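PDB 6J3E: glutathione S-transferase from Ceriporiopsis subvermispora, which binds glutathione and, as a serine-type glutathione S-transferase, probably transfers it to electrophilic substrates. Local coordinates for residues P129-A134 with V215-R220. Residues are numbered along the deposited sequence; the frame is centred on the assembly and turned at random.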
loop_
_atom_site.group_PDB
_atom_site.type_symbol
_atom_site.label_atom_id
_atom_site.label_comp_id
_atom_site.label_asym_id
_atom_site.label_seq_id
_atom_site.Cartn_x
_atom_site.Cartn_y
_atom_site.Cartn_z
ATOM N N PRO A 129 -12.398 -15.182 2.918
ATOM C CA PRO A 129 -12.933 -16.439 3.470
ATOM C C PRO A 129 -14.320 -16.308 4.074
ATOM O O PRO A 129 -15.067 -17.295 4.082
ATOM C CB PRO A 129 -11.886 -16.850 4.518
ATOM C CG PRO A 129 -11.065 -15.711 4.736
ATOM C CD PRO A 129 -11.095 -14.856 3.515
ATOM N N ILE A 130 -14.699 -15.124 4.543
ATOM C CA ILE A 130 -16.041 -14.914 5.073
ATOM C C ILE A 130 -16.982 -14.392 4.007
ATOM O O ILE A 130 -18.144 -14.807 3.937
ATOM C CB ILE A 130 -15.982 -13.960 6.278
ATOM C CG1 ILE A 130 -15.454 -14.712 7.510
ATOM C CG2 ILE A 130 -17.355 -13.306 6.522
ATOM C CD1 ILE A 130 -14.921 -13.821 8.592
ATOM N N MET A 131 -16.491 -13.505 3.147
ATOM C CA MET A 131 -17.391 -12.757 2.287
ATOM C C MET A 131 -17.720 -13.473 0.977
ATOM O O MET A 131 -18.847 -13.366 0.493
ATOM C CB MET A 131 -16.797 -11.374 2.004
ATOM C CG MET A 131 -16.820 -10.425 3.201
ATOM S SD MET A 131 -18.474 -10.264 3.927
ATOM C CE MET A 131 -19.450 -9.762 2.484
ATOM N N LEU A 132 -16.782 -14.207 0.387
ATOM C CA LEU A 132 -17.099 -14.902 -0.860
ATOM C C LEU A 132 -18.178 -15.962 -0.673
ATOM O O LEU A 132 -19.103 -16.019 -1.504
ATOM C CB LEU A 132 -15.830 -15.495 -1.477
ATOM C CG LEU A 132 -14.721 -14.520 -1.870
ATOM C CD1 LEU A 132 -13.735 -15.154 -2.839
ATOM C CD2 LEU A 132 -15.289 -13.246 -2.437
ATOM N N PRO A 133 -18.142 -16.817 0.358
ATOM C CA PRO A 133 -19.287 -17.713 0.570
ATOM C C PRO A 133 -20.573 -16.952 0.818
ATOM O O PRO A 133 -21.626 -17.315 0.285
ATOM C CB PRO A 133 -18.870 -18.532 1.796
ATOM C CG PRO A 133 -17.389 -18.437 1.825
ATOM C CD PRO A 133 -17.066 -17.076 1.328
ATOM N N ALA A 134 -20.518 -15.896 1.623
ATOM C CA ALA A 134 -21.713 -15.097 1.835
ATOM C C ALA A 134 -22.264 -14.562 0.514
ATOM O O ALA A 134 -23.481 -14.578 0.295
ATOM C CB ALA A 134 -21.411 -13.953 2.802
ATOM N N VAL A 215 -16.914 -1.801 2.276
ATOM C CA VAL A 215 -17.649 -1.886 3.532
ATOM C C VAL A 215 -19.135 -2.066 3.266
ATOM O O VAL A 215 -19.800 -2.861 3.940
ATOM C CB VAL A 215 -17.368 -0.659 4.418
ATOM C CG1 VAL A 215 -18.291 -0.647 5.631
ATOM C CG2 VAL A 215 -15.945 -0.691 4.879
ATOM N N ILE A 216 -19.675 -1.369 2.260
ATOM C CA ILE A 216 -21.101 -1.519 1.964
ATOM C C ILE A 216 -21.394 -2.934 1.479
ATOM O O ILE A 216 -22.486 -3.471 1.713
ATOM C CB ILE A 216 -21.581 -0.446 0.960
ATOM C CG1 ILE A 216 -23.078 -0.223 1.114
ATOM C CG2 ILE A 216 -21.297 -0.828 -0.492
ATOM C CD1 ILE A 216 -23.476 0.162 2.502
ATOM N N TRP A 217 -20.415 -3.572 0.831
ATOM C CA TRP A 217 -20.525 -4.984 0.476
ATOM C C TRP A 217 -20.700 -5.837 1.719
ATOM O O TRP A 217 -21.560 -6.726 1.770
ATOM C CB TRP A 217 -19.274 -5.408 -0.305
ATOM C CG TRP A 217 -19.144 -6.869 -0.657
ATOM C CD1 TRP A 217 -20.129 -7.708 -1.120
ATOM C CD2 TRP A 217 -17.950 -7.662 -0.575
ATOM N NE1 TRP A 217 -19.612 -8.954 -1.347
ATOM C CE2 TRP A 217 -18.282 -8.959 -1.021
ATOM C CE3 TRP A 217 -16.628 -7.396 -0.186
ATOM C CZ2 TRP A 217 -17.344 -9.985 -1.087
ATOM C CZ3 TRP A 217 -15.702 -8.417 -0.239
ATOM C CH2 TRP A 217 -16.062 -9.697 -0.695
ATOM N N VAL A 218 -19.871 -5.589 2.732
ATOM C CA VAL A 218 -19.971 -6.349 3.974
ATOM C C VAL A 218 -21.312 -6.097 4.631
ATOM O O VAL A 218 -21.952 -7.020 5.151
ATOM C CB VAL A 218 -18.805 -5.981 4.906
ATOM C CG1 VAL A 218 -18.999 -6.601 6.275
ATOM C CG2 VAL A 218 -17.487 -6.416 4.293
ATOM N N LYS A 219 -21.764 -4.839 4.608
ATOM C CA LYS A 219 -22.998 -4.490 5.299
ATOM C C LYS A 219 -24.193 -5.106 4.603
ATOM O O LYS A 219 -25.068 -5.686 5.257
ATOM C CB LYS A 219 -23.163 -2.973 5.385
ATOM C CG LYS A 219 -24.463 -2.540 6.065
ATOM C CD LYS A 219 -24.610 -1.011 6.112
ATOM C CE LYS A 219 -25.811 -0.574 6.941
ATOM N NZ LYS A 219 -25.883 0.894 7.106
ATOM N N ARG A 220 -24.244 -5.012 3.274
ATOM C CA ARG A 220 -25.439 -5.480 2.584
ATOM C C ARG A 220 -25.471 -6.999 2.495
ATOM O O ARG A 220 -26.533 -7.606 2.690
ATOM C CB ARG A 220 -25.534 -4.820 1.217
ATOM C CG ARG A 220 -26.027 -3.399 1.342
ATOM C CD ARG A 220 -25.497 -2.498 0.250
ATOM N NE ARG A 220 -26.414 -2.411 -0.872
ATOM C CZ ARG A 220 -27.107 -1.328 -1.194
ATOM N NH1 ARG A 220 -26.982 -0.208 -0.488
ATOM N NH2 ARG A 220 -27.910 -1.375 -2.241
#
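The thioether sulfur of Met131 stands above the indole of Trp217, its SD 5.0 Å from the centroid of the six-membered ring and almost on the ring normal. This is a Met-aromatic contact, with the sulfur over the face and the closer approaches made by the carbons before and after it. Alongside, SD packs against Val218 CG2 at 4.0 Å, an apolar touch. The pair illustrates how helices whose local axes come no nearer than 10.8 Å can still be joined, by long side chains reaching into the space between them. Bends at chi2 and chi3 (-53° and -55°) fold the methionine over the indole and bring its methyl down onto it, with CE 3.9 Å from the centroid of the five-membered ring in a CH-pi contact. At the other end of the same side chain CB presses on the benzo portion, 3.3 Å from Trp217 CH2, so the two side chains run antiparallel. Trp217 reaches across because its CG is anti to the backbone N (chi1 175°), while Leu132 meets the rim of the indole, its CD2 4.0 Å from Trp217 CH2 and near the ring plane. Met131 CE also touches the backbone of the facing helix, lying 3.8 Å from Val218 CA.

The example joins helix 109-136 to helix 206-222 within the helical C-terminal domain. Trp20 and Trp214 also meet the indole, and Leu132 lies beside Arg151, a glutathione-binding residue. An alanine in place of Trp217 would probably take away the aromatic face under the Met131 methyl and open a gap between the helices, with Leu132 losing its partner at the ring edge. With neither hydrogen bond nor charge pair between the two segments, this buried contact rests on dispersion and on a methyl and a sulfur set over an indole face.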